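6-phospho-beta-glucosidase BglT (Thermotoga maritima, PDB 1UP7) hydrolyses cellobiose 6'-phosphate to glucose 6-phosphate and glucose, using NAD+ and a manganese ion as cofactors. Local coordinates at residues Leu18-Gly21 / Leu22-Ser26; Arg53-Lys56 / Asp57-Val61; Glu226-Thr230 / Trp231-Ser235; Tyr243-Tyr246 / Tyr247-Lys251. All blocks are in the same frame, centred on the assembly; numbering follows the deposited sequence.

Contact 1 of 4, residues Leu18-Gly21 / Leu22-Ser26; sequences LVKG and LLDIS
L18 and L22 meet one turn apart on the buried side of helix 15-25, with CG of L18 4.1 Å from CD1 of L22. Beneath them the backbone amide of L22 bonds to O of L18 at 2.9 Å. One residue further on the same step recurs: L23 N donates to V19 O at 2.7 Å, while CG1 of V19 and CD1 of L23 approach to 4.2 Å. L18, with CG anti to its amide nitrogen and beside the carbonyl carbon (chi1 177°), leans forward along the helix, which brings CG up to the CD1 methyl of L22. Branched aliphatic residues suit this face because L18 and L22 also reach V7 and I5 of strand 4-8, and V19 packs on V51 and V55 of helix 41-55. G21 is also buried, and its carbonyl accepts from I25 N.

K20 and D24 occupy the exposed side and are much looser. D24 N bonds to K20 O at 3.0 Å, but NZ of K20 and OD2 of D24 stay 5.4 Å apart, and the lysine instead forms a salt bridge with E17. At the far end OG of S26 turns back to O of L23 at 2.9 Å. The chemistry is that of an amphipathic helix in the Rossmann beta-alpha-beta unit: hydrocarbon faces the sheet and the neighbouring helix 41-55, and charge is kept for the water.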
loop_
_atom_site.group_PDB
_atom_site.type_symbol
_atom_site.label_atom_id
_atom_site.label_comp_id
_atom_site.label_asym_id
_atom_site.label_seq_id
_atom_site.Cartn_x
_atom_site.Cartn_y
_atom_site.Cartn_z
ATOM N N LEU A 18 -31.032 -1.489 27.355
ATOM C CA LEU A 18 -29.774 -2.225 27.450
ATOM C C LEU A 18 -29.885 -3.443 28.360
ATOM O O LEU A 18 -29.455 -4.541 28.008
ATOM C CB LEU A 18 -28.651 -1.336 27.932
ATOM C CG LEU A 18 -27.311 -2.032 28.131
ATOM C CD1 LEU A 18 -26.648 -2.328 26.793
ATOM C CD2 LEU A 18 -26.464 -1.095 28.999
ATOM N N VAL A 19 -30.494 -3.235 29.516
ATOM C CA VAL A 19 -30.673 -4.279 30.504
ATOM C C VAL A 19 -31.541 -5.442 29.967
ATOM O O VAL A 19 -31.230 -6.629 30.180
ATOM C CB VAL A 19 -31.228 -3.651 31.798
ATOM C CG1 VAL A 19 -31.779 -4.682 32.707
ATOM C CG2 VAL A 19 -30.106 -2.867 32.474
ATOM N N LYS A 20 -32.615 -5.087 29.268
ATOM C CA LYS A 20 -33.465 -6.052 28.585
ATOM C C LYS A 20 -32.632 -6.910 27.628
ATOM O O LYS A 20 -32.728 -8.124 27.641
ATOM C CB LYS A 20 -34.588 -5.317 27.830
ATOM C CG LYS A 20 -35.305 -6.114 26.724
ATOM C CD LYS A 20 -36.799 -6.124 26.950
ATOM C CE LYS A 20 -37.590 -6.609 25.706
ATOM N NZ LYS A 20 -37.652 -5.533 24.632
ATOM N N GLY A 21 -31.819 -6.258 26.809
ATOM C CA GLY A 21 -30.849 -6.939 25.971
ATOM C C GLY A 21 -29.917 -7.877 26.725
ATOM O O GLY A 21 -29.738 -9.021 26.328
ATOM N N LEU A 22 -29.327 -7.404 27.816
ATOM C CA LEU A 22 -28.429 -8.224 28.619
ATOM C C LEU A 22 -29.159 -9.408 29.257
ATOM O O LEU A 22 -28.605 -10.501 29.345
ATOM C CB LEU A 22 -27.681 -7.386 29.660
ATOM C CG LEU A 22 -26.739 -6.317 29.093
ATOM C CD1 LEU A 22 -26.164 -5.394 30.205
ATOM C CD2 LEU A 22 -25.627 -6.970 28.294
ATOM N N LEU A 23 -30.407 -9.197 29.669
ATOM C CA LEU A 23 -31.221 -10.277 30.204
ATOM C C LEU A 23 -31.428 -11.358 29.157
ATOM O O LEU A 23 -31.363 -12.538 29.472
ATOM C CB LEU A 23 -32.584 -9.764 30.695
ATOM C CG LEU A 23 -32.637 -9.047 32.061
ATOM C CD1 LEU A 23 -33.954 -8.249 32.213
ATOM C CD2 LEU A 23 -32.375 -9.962 33.280
ATOM N N ASP A 24 -31.676 -10.942 27.917
ATOM C CA ASP A 24 -31.952 -11.858 26.812
ATOM C C ASP A 24 -30.762 -12.762 26.483
ATOM O O ASP A 24 -30.950 -13.920 26.165
ATOM C CB ASP A 24 -32.370 -11.089 25.547
ATOM C CG ASP A 24 -33.819 -10.582 25.586
ATOM O OD1 ASP A 24 -34.634 -10.974 26.474
ATOM O OD2 ASP A 24 -34.246 -9.753 24.742
ATOM N N ILE A 25 -29.544 -12.233 26.543
ATOM C CA ILE A 25 -28.361 -13.052 26.270
ATOM C C ILE A 25 -27.910 -13.840 27.513
ATOM O O ILE A 25 -27.096 -14.775 27.408
ATOM C CB ILE A 25 -27.194 -12.217 25.639
ATOM C CG1 ILE A 25 -26.616 -11.188 26.634
ATOM C CG2 ILE A 25 -27.652 -11.537 24.307
ATOM C CD1 ILE A 25 -25.142 -10.913 26.445
ATOM N N SER A 26 -28.481 -13.500 28.673
ATOM C CA SER A 26 -28.076 -14.105 29.949
ATOM C C SER A 26 -28.428 -15.585 30.051
ATOM O O SER A 26 -27.974 -16.271 30.959
ATOM C CB SER A 26 -28.619 -13.304 31.148
ATOM O OG SER A 26 -29.860 -13.816 31.595
#

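Contact 2 of 4, residues Arg53-Lys56 / Asp57-Val61; sequences RLVK and DRFKV
This is a helix-to-strand turn, in which V55, the last residue of helix 41-55, packs against F59 and V61 as the chain swings round into strand 60-63. A type I' beta turn from V55 to R58 makes the reversal. It is closed by the amide of R58, which donates to O of V55 at 3.0 Å. K56 and D57 both take positive phi, 52° and 68°, as the two central positions of such a turn require.

The turn belongs to the beta-alpha-beta unit formed by strand 33-37, helix 41-55 and strand 60-63, at the edge of the parallel Rossmann sheet. V55 serves it with both methyls. CG1 lies over one face of the F59 ring in a CH-pi contact, 4.1 Å from the centroid and offset toward the rim, while CG2 comes to 3.8 Å from CE1 of F59 and 4.0 Å from CG2 of V61. A beta-branched valine suits the spot because its two methyls can meet the ring together and still touch V61. The F59 ring also packs on L23 of helix 15-25 and on V34. K56 and D57, both charged, are exposed on the outside of the turn.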
loop_
_atom_site.group_PDB
_atom_site.type_symbol
_atom_site.label_atom_id
_atom_site.label_comp_id
_atom_site.label_asym_id
_atom_site.label_seq_id
_atom_site.Cartn_x
_atom_site.Cartn_y
_atom_site.Cartn_z
ATOM N N ARG A 53 -36.060 -3.880 39.255
ATOM C CA ARG A 53 -37.417 -4.416 39.143
ATOM C C ARG A 53 -37.534 -5.318 37.894
ATOM O O ARG A 53 -38.213 -6.338 37.932
ATOM C CB ARG A 53 -38.420 -3.278 39.055
ATOM C CG ARG A 53 -39.440 -3.184 40.167
ATOM C CD ARG A 53 -39.729 -1.782 40.705
ATOM N NE ARG A 53 -40.150 -0.813 39.687
ATOM C CZ ARG A 53 -39.684 0.448 39.595
ATOM N NH1 ARG A 53 -38.791 0.914 40.444
ATOM N NH2 ARG A 53 -40.129 1.254 38.648
ATOM N N LEU A 54 -36.864 -4.953 36.799
ATOM C CA LEU A 54 -36.888 -5.763 35.578
ATOM C C LEU A 54 -35.995 -7.000 35.637
ATOM O O LEU A 54 -36.311 -8.017 35.014
ATOM C CB LEU A 54 -36.489 -4.964 34.313
ATOM C CG LEU A 54 -37.272 -3.714 33.907
ATOM C CD1 LEU A 54 -36.380 -2.777 33.137
ATOM C CD2 LEU A 54 -38.552 -4.049 33.131
ATOM N N VAL A 55 -34.879 -6.895 36.353
ATOM C CA VAL A 55 -33.904 -7.965 36.412
ATOM C C VAL A 55 -34.381 -9.149 37.240
ATOM O O VAL A 55 -34.016 -10.278 36.958
ATOM C CB VAL A 55 -32.526 -7.453 36.856
ATOM C CG1 VAL A 55 -31.588 -8.601 37.164
ATOM C CG2 VAL A 55 -31.970 -6.556 35.784
ATOM N N LYS A 56 -35.257 -8.900 38.201
ATOM C CA LYS A 56 -35.896 -9.987 38.934
ATOM C C LYS A 56 -34.856 -10.968 39.495
ATOM O O LYS A 56 -35.089 -12.178 39.525
ATOM C CB LYS A 56 -36.896 -10.707 38.022
ATOM C CG LYS A 56 -38.253 -10.064 37.961
ATOM C CD LYS A 56 -39.123 -10.668 36.852
ATOM C CE LYS A 56 -39.725 -9.592 35.947
ATOM N NZ LYS A 56 -41.215 -9.744 35.827
ATOM N N ASP A 57 -33.701 -10.422 39.895
ATOM C CA ASP A 57 -32.590 -11.158 40.520
ATOM C C ASP A 57 -31.861 -12.151 39.617
ATOM O O ASP A 57 -31.214 -13.070 40.083
ATOM C CB ASP A 57 -33.019 -11.821 41.846
ATOM C CG ASP A 57 -31.890 -11.867 42.870
ATOM O OD1 ASP A 57 -31.176 -10.845 43.028
ATOM O OD2 ASP A 57 -31.628 -12.883 43.559
ATOM N N ARG A 58 -31.929 -11.937 38.320
ATOM C CA ARG A 58 -31.282 -12.828 37.372
ATOM C C ARG A 58 -29.763 -12.633 37.360
ATOM O O ARG A 58 -29.033 -13.567 37.105
ATOM C CB ARG A 58 -31.912 -12.700 35.969
ATOM C CG ARG A 58 -33.258 -13.485 35.819
ATOM C CD ARG A 58 -34.217 -13.008 34.698
ATOM N NE ARG A 58 -33.827 -13.608 33.420
ATOM C CZ ARG A 58 -34.332 -13.302 32.210
ATOM N NH1 ARG A 58 -35.299 -12.383 32.068
ATOM N NH2 ARG A 58 -33.861 -13.939 31.130
ATOM N N PHE A 59 -29.308 -11.418 37.632
ATOM C CA PHE A 59 -27.914 -11.153 37.982
ATOM C C PHE A 59 -27.874 -10.016 38.993
ATOM O O PHE A 59 -28.884 -9.332 39.203
ATOM C CB PHE A 59 -27.054 -10.832 36.749
ATOM C CG PHE A 59 -27.692 -9.883 35.757
ATOM C CD1 PHE A 59 -27.863 -8.530 36.052
ATOM C CD2 PHE A 59 -28.099 -10.339 34.503
ATOM C CE1 PHE A 59 -28.443 -7.639 35.096
ATOM C CE2 PHE A 59 -28.655 -9.441 33.536
ATOM C CZ PHE A 59 -28.825 -8.099 33.848
ATOM N N LYS A 60 -26.721 -9.833 39.631
ATOM C CA LYS A 60 -26.535 -8.765 40.605
ATOM C C LYS A 60 -26.491 -7.411 39.895
ATOM O O LYS A 60 -25.847 -7.272 38.856
ATOM C CB LYS A 60 -25.270 -9.020 41.418
ATOM C CG LYS A 60 -25.437 -10.033 42.535
ATOM C CD LYS A 60 -24.077 -10.399 43.258
ATOM C CE LYS A 60 -23.153 -9.167 43.565
ATOM N NZ LYS A 60 -23.366 -8.522 44.933
ATOM N N VAL A 61 -27.207 -6.436 40.442
ATOM C CA VAL A 61 -27.200 -5.070 39.927
ATOM C C VAL A 61 -26.551 -4.142 40.958
ATOM O O VAL A 61 -27.019 -4.048 42.092
ATOM C CB VAL A 61 -28.628 -4.583 39.658
ATOM C CG1 VAL A 61 -28.639 -3.119 39.226
ATOM C CG2 VAL A 61 -29.347 -5.492 38.647
#

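Contact 3 of 4, residues Glu226-Thr230 / Trp231-Ser235; sequences EDFPT and WFYDS
The backbone passes from an extended run at F228 and P229 into helix 230-236, where F232 N bonds to O of P229 at 3.0 Å and D234 N donates to O of T230 at 3.2 Å. The side chains of F228 and F232 run together in one direction. Their ring centroids are 4.3 Å apart with planes inclined at 31°, and CD2 of F228 sits over the centre of the F232 ring, 3.4 Å above it. F232 reaches this position with CG anti to its amide nitrogen (chi1 175°). Both rings also pack on V240 of strand 239-240, so the chain entering the helix, and its first turn, rest on the antiparallel sheet of the C-terminal domain through aromatic groups. Replacing F232 by an alanine would probably take away the ring face under CD2 of F228 and leave that ring freer to tilt against V240.

On another side of the helix start, P229 and W231 run alongside each other, CG of the proline 3.4 Å from CE2 of the indole. A rigid proline suits the entry to a helix, since its lack of an amide hydrogen costs nothing there. This pair faces the second subunit, P229 touching V396 and W231 touching L384 of that chain. Y233 crosses F228 at about a right angle, and its OH shares a water, 3.2 Å away, with the amide of F228, whose own bond to it is weak.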
loop_
_atom_site.group_PDB
_atom_site.type_symbol
_atom_site.label_atom_id
_atom_site.label_comp_id
_atom_site.label_asym_id
_atom_site.label_seq_id
_atom_site.Cartn_x
_atom_site.Cartn_y
_atom_site.Cartn_z
ATOM N N GLU A 226 -38.068 14.559 2.342
ATOM C CA GLU A 226 -36.719 14.345 2.843
ATOM C C GLU A 226 -36.018 13.074 2.385
ATOM O O GLU A 226 -34.886 12.824 2.771
ATOM C CB GLU A 226 -36.765 14.240 4.361
ATOM C CG GLU A 226 -36.397 15.510 5.091
ATOM C CD GLU A 226 -36.811 15.420 6.538
ATOM O OE1 GLU A 226 -36.023 14.884 7.380
ATOM O OE2 GLU A 226 -37.947 15.867 6.805
ATOM N N ASP A 227 -36.687 12.241 1.623
ATOM C CA ASP A 227 -36.075 11.013 1.162
ATOM C C ASP A 227 -35.451 11.218 -0.195
ATOM O O ASP A 227 -35.915 12.027 -1.003
ATOM C CB ASP A 227 -37.180 9.953 1.032
ATOM C CG ASP A 227 -37.849 9.666 2.359
ATOM O OD1 ASP A 227 -37.242 10.039 3.397
ATOM O OD2 ASP A 227 -38.971 9.116 2.458
ATOM N N PHE A 228 -34.424 10.433 -0.455
ATOM C CA PHE A 228 -33.791 10.486 -1.742
ATOM C C PHE A 228 -34.798 10.003 -2.746
ATOM O O PHE A 228 -35.480 9.028 -2.508
ATOM C CB PHE A 228 -32.559 9.635 -1.663
ATOM C CG PHE A 228 -31.604 10.127 -0.688
ATOM C CD1 PHE A 228 -31.673 9.700 0.645
ATOM C CD2 PHE A 228 -30.620 11.042 -1.070
ATOM C CE1 PHE A 228 -30.753 10.169 1.598
ATOM C CE2 PHE A 228 -29.694 11.522 -0.151
ATOM C CZ PHE A 228 -29.741 11.068 1.202
ATOM N N PRO A 229 -34.967 10.738 -3.819
ATOM C CA PRO A 229 -35.881 10.309 -4.888
ATOM C C PRO A 229 -35.371 9.045 -5.591
ATOM O O PRO A 229 -34.213 8.645 -5.425
ATOM C CB PRO A 229 -35.961 11.534 -5.790
ATOM C CG PRO A 229 -34.780 12.376 -5.438
ATOM C CD PRO A 229 -34.317 12.031 -4.070
ATOM N N THR A 230 -36.252 8.380 -6.317
ATOM C CA THR A 230 -35.933 7.147 -7.019
ATOM C C THR A 230 -34.727 7.245 -7.961
ATOM O O THR A 230 -33.898 6.337 -7.980
ATOM C CB THR A 230 -37.222 6.636 -7.751
ATOM O OG1 THR A 230 -38.221 6.300 -6.764
ATOM C CG2 THR A 230 -36.953 5.315 -8.511
ATOM N N TRP A 231 -34.614 8.336 -8.713
ATOM C CA TRP A 231 -33.514 8.494 -9.642
ATOM C C TRP A 231 -32.149 8.424 -8.928
ATOM O O TRP A 231 -31.149 7.976 -9.493
ATOM C CB TRP A 231 -33.751 9.789 -10.402
ATOM C CG TRP A 231 -33.730 11.007 -9.550
ATOM C CD1 TRP A 231 -34.808 11.742 -9.125
ATOM C CD2 TRP A 231 -32.569 11.655 -9.035
ATOM N NE1 TRP A 231 -34.373 12.816 -8.393
ATOM C CE2 TRP A 231 -32.999 12.786 -8.333
ATOM C CE3 TRP A 231 -31.196 11.421 -9.155
ATOM C CZ2 TRP A 231 -32.123 13.665 -7.744
ATOM C CZ3 TRP A 231 -30.330 12.271 -8.546
ATOM C CH2 TRP A 231 -30.794 13.394 -7.851
ATOM N N PHE A 232 -32.154 8.810 -7.659
ATOM C CA PHE A 232 -30.956 8.843 -6.806
ATOM C C PHE A 232 -30.355 7.438 -6.612
ATOM O O PHE A 232 -29.153 7.202 -6.745
ATOM C CB PHE A 232 -31.282 9.483 -5.436
ATOM C CG PHE A 232 -30.107 9.445 -4.454
ATOM C CD1 PHE A 232 -29.142 10.434 -4.468
ATOM C CD2 PHE A 232 -29.980 8.416 -3.542
ATOM C CE1 PHE A 232 -28.065 10.384 -3.606
ATOM C CE2 PHE A 232 -28.882 8.328 -2.683
ATOM C CZ PHE A 232 -27.920 9.318 -2.705
ATOM N N TYR A 233 -31.232 6.508 -6.293
ATOM C CA TYR A 233 -30.866 5.097 -6.183
ATOM C C TYR A 233 -30.478 4.449 -7.506
ATOM O O TYR A 233 -29.549 3.657 -7.522
ATOM C CB TYR A 233 -31.994 4.317 -5.478
ATOM C CG TYR A 233 -32.149 4.746 -4.015
ATOM C CD1 TYR A 233 -31.088 4.582 -3.116
ATOM C CD2 TYR A 233 -33.344 5.325 -3.537
ATOM C CE1 TYR A 233 -31.192 4.962 -1.781
ATOM C CE2 TYR A 233 -33.457 5.728 -2.189
ATOM C CZ TYR A 233 -32.373 5.533 -1.322
ATOM O OH TYR A 233 -32.429 5.916 0.006
ATOM N N ASP A 234 -31.156 4.814 -8.592
ATOM C CA ASP A 234 -30.802 4.345 -9.924
ATOM C C ASP A 234 -29.425 4.842 -10.361
ATOM O O ASP A 234 -28.731 4.155 -11.125
ATOM C CB ASP A 234 -31.888 4.781 -10.896
ATOM C CG ASP A 234 -33.255 4.204 -10.540
ATOM O OD1 ASP A 234 -33.325 3.035 -10.100
ATOM O OD2 ASP A 234 -34.329 4.834 -10.689
ATOM N N SER A 235 -29.038 6.018 -9.857
ATOM C CA SER A 235 -27.845 6.724 -10.315
ATOM C C SER A 235 -26.667 6.314 -9.509
ATOM O O SER A 235 -25.654 5.896 -10.028
ATOM C CB SER A 235 -28.074 8.218 -10.155
ATOM O OG SER A 235 -29.102 8.556 -11.063
HETATM O O HOH W 1 -34.847 7.714 1.139
#

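Contact 4 of 4, residues Tyr243-Tyr246 / Tyr247-Lys251; sequences YLRY and YLMEK. With G6P (6-O-phosphono-alpha-D-glucopyranose), chain J.
The active-site tyrosine Y243, the proton acceptor of this family 4 glycosidase, leads into the short helix 245-248, and its carbonyl O lies in the plane of the Y247 ring at the edge, 3.8 Å from CD1. On the sugar side, OH of Y243 comes to 3.3 Å from C2 of glucose 6-phosphate, which meets the phenol ring at its edge. CG of Y243 stands anti to the carbonyl carbon (chi1 -82°), directing the phenol away from the helix and into the pocket, where it meets the ring of H194, a residue of the manganese site. E105, nearby, probably raises the basicity of this tyrosine. A phenylalanine in its place would probably leave the sugar C2 facing a bare ring edge, with no hydroxyl to accept a proton.

Behind it the helix is pinned by O of L244, which accepts from L248 N at 2.9 Å and weakly from Y247 N. L244 sends CD1 to 4.1 Å from CD1 of Y247 and also packs on L195 and F197 of strand 195-203; a leucine suits this buried seam between helix and sheet. M249 is the first residue beyond helix 245-248 and the N-cap of helix 250-258. Its amide bonds to R245 O at 2.7 Å. L248 and M249 touch V396 of the second subunit. R245 forms a salt bridge with E226 through NH1 and bonds NE to O of P242. Its aliphatic stem crosses the methionine side chain, CG of R245 lying 3.6 Å from SD of M249.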
loop_
_atom_site.group_PDB
_atom_site.type_symbol
_atom_site.label_atom_id
_atom_site.label_comp_id
_atom_site.label_asym_id
_atom_site.label_seq_id
_atom_site.Cartn_x
_atom_site.Cartn_y
_atom_site.Cartn_z
ATOM N N TYR A 243 -28.168 9.850 7.343
ATOM C CA TYR A 243 -27.351 11.009 7.700
ATOM C C TYR A 243 -26.678 11.679 6.518
ATOM O O TYR A 243 -26.206 12.813 6.654
ATOM C CB TYR A 243 -26.282 10.613 8.695
ATOM C CG TYR A 243 -26.773 10.562 10.121
ATOM C CD1 TYR A 243 -27.501 9.449 10.599
ATOM C CD2 TYR A 243 -26.498 11.617 11.008
ATOM C CE1 TYR A 243 -27.953 9.409 11.926
ATOM C CE2 TYR A 243 -26.949 11.599 12.316
ATOM C CZ TYR A 243 -27.661 10.504 12.778
ATOM O OH TYR A 243 -28.105 10.494 14.083
ATOM N N LEU A 244 -26.623 10.979 5.384
ATOM C CA LEU A 244 -26.060 11.546 4.172
ATOM C C LEU A 244 -26.915 12.709 3.703
ATOM O O LEU A 244 -26.451 13.529 2.954
ATOM C CB LEU A 244 -25.888 10.498 3.063
ATOM C CG LEU A 244 -24.462 9.961 2.864
ATOM C CD1 LEU A 244 -23.347 11.063 2.828
ATOM C CD2 LEU A 244 -24.140 8.916 3.953
ATOM N N ARG A 245 -28.154 12.771 4.166
ATOM C CA ARG A 245 -29.066 13.855 3.808
ATOM C C ARG A 245 -28.456 15.218 4.141
ATOM O O ARG A 245 -28.705 16.185 3.439
ATOM C CB ARG A 245 -30.377 13.757 4.580
ATOM C CG ARG A 245 -31.445 12.875 3.957
ATOM C CD ARG A 245 -32.663 12.698 4.914
ATOM N NE ARG A 245 -32.139 12.664 6.292
ATOM C CZ ARG A 245 -32.833 12.888 7.400
ATOM N NH1 ARG A 245 -34.126 13.211 7.330
ATOM N NH2 ARG A 245 -32.223 12.801 8.590
ATOM N N TYR A 246 -27.669 15.277 5.214
ATOM C CA TYR A 246 -27.063 16.542 5.670
ATOM C C TYR A 246 -26.007 17.039 4.724
ATOM O O TYR A 246 -25.808 18.242 4.626
ATOM C CB TYR A 246 -26.470 16.441 7.092
ATOM C CG TYR A 246 -27.516 16.131 8.138
ATOM C CD1 TYR A 246 -28.407 17.102 8.575
ATOM C CD2 TYR A 246 -27.627 14.843 8.680
ATOM C CE1 TYR A 246 -29.396 16.810 9.519
ATOM C CE2 TYR A 246 -28.605 14.530 9.621
ATOM C CZ TYR A 246 -29.496 15.517 10.021
ATOM O OH TYR A 246 -30.466 15.206 10.955
ATOM N N TYR A 247 -25.360 16.110 4.033
ATOM C CA TYR A 247 -24.385 16.421 3.009
ATOM C C TYR A 247 -25.030 16.691 1.670
ATOM O O TYR A 247 -24.754 17.730 1.104
ATOM C CB TYR A 247 -23.415 15.273 2.876
ATOM C CG TYR A 247 -22.556 15.089 4.086
ATOM C CD1 TYR A 247 -23.019 14.350 5.176
ATOM C CD2 TYR A 247 -21.284 15.623 4.133
ATOM C CE1 TYR A 247 -22.247 14.161 6.281
ATOM C CE2 TYR A 247 -20.465 15.419 5.240
ATOM C CZ TYR A 247 -20.958 14.693 6.309
ATOM O OH TYR A 247 -20.186 14.474 7.410
ATOM N N LEU A 248 -25.917 15.799 1.203
ATOM C CA LEU A 248 -26.406 15.831 -0.168
ATOM C C LEU A 248 -27.709 16.627 -0.326
ATOM O O LEU A 248 -28.118 16.990 -1.433
ATOM C CB LEU A 248 -26.578 14.408 -0.684
ATOM C CG LEU A 248 -25.250 13.700 -0.904
ATOM C CD1 LEU A 248 -25.573 12.254 -0.787
ATOM C CD2 LEU A 248 -24.605 14.052 -2.267
ATOM N N MET A 249 -28.354 16.875 0.816
ATOM C CA MET A 249 -29.583 17.679 0.915
ATOM C C MET A 249 -29.404 18.846 1.918
ATOM O O MET A 249 -30.329 19.174 2.687
ATOM C CB MET A 249 -30.778 16.812 1.341
ATOM C CG MET A 249 -31.184 15.760 0.335
ATOM S SD MET A 249 -32.450 14.634 0.961
ATOM C CE MET A 249 -33.672 15.644 1.171
ATOM N N GLU A 250 -28.232 19.470 1.880
ATOM C CA GLU A 250 -27.858 20.458 2.878
ATOM C C GLU A 250 -28.855 21.606 2.985
ATOM O O GLU A 250 -29.326 21.872 4.098
ATOM C CB GLU A 250 -26.464 21.037 2.657
ATOM C CG GLU A 250 -25.971 21.838 3.836
ATOM C CD GLU A 250 -24.582 22.435 3.624
ATOM O OE1 GLU A 250 -23.862 22.063 2.668
ATOM O OE2 GLU A 250 -24.213 23.310 4.418
ATOM N N LYS A 251 -29.177 22.279 1.871
ATOM C CA LYS A 251 -30.119 23.388 1.952
ATOM C C LYS A 251 -31.456 22.956 2.546
ATOM O O LYS A 251 -32.016 23.665 3.378
ATOM C CB LYS A 251 -30.369 24.125 0.623
ATOM C CG LYS A 251 -29.100 24.688 -0.010
ATOM C CD LYS A 251 -29.368 25.270 -1.428
ATOM C CE LYS A 251 -30.188 24.362 -2.323
ATOM N NZ LYS A 251 -30.525 25.007 -3.634
HETATM C C1 G6P J . -30.058 7.521 15.482
HETATM C C2 G6P J . -28.505 7.523 15.428
HETATM C C3 G6P J . -27.940 7.715 16.835
HETATM C C4 G6P J . -28.428 9.063 17.339
HETATM C C5 G6P J . -29.965 9.011 17.438
HETATM C C6 G6P J . -30.515 10.355 17.895
HETATM O O1 G6P J . -30.699 7.406 14.198
HETATM O O2 G6P J . -27.951 6.328 14.879
HETATM O O3 G6P J . -26.512 7.614 16.882
HETATM O O4 G6P J . -27.787 9.406 18.568
HETATM O O5 G6P J . -30.572 8.690 16.160
HETATM O O6 G6P J . -31.702 10.190 18.655
HETATM P P G6P J . -32.148 11.297 19.736
HETATM O O1P G6P J . -33.320 10.701 20.481
HETATM O O2P G6P J . -32.593 12.628 19.150
HETATM O O3P G6P J . -30.983 11.506 20.662
#

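In the fold
The four contacts form two pairs in different domains. Contacts 1 and 2, with centres about 10 Å apart, share one Rossmann-fold core: CG1 of V19 reaches CG2 of V55 at 3.6 Å, and CD2 of L23 reaches CE2 of F59 at 3.8 Å. L18 of contact 1 has its side chain about 6 Å from the bound NAD. Contacts 3 and 4, centres about 13 Å apart, lie together in the C-terminal domain and both touch the second subunit; OE1 of E226 and NH1 of R245 form a salt bridge of 2.5 Å between them. Only contact 4 touches glucose 6-phosphate, and its centre is about 35 Å from that of contact 1.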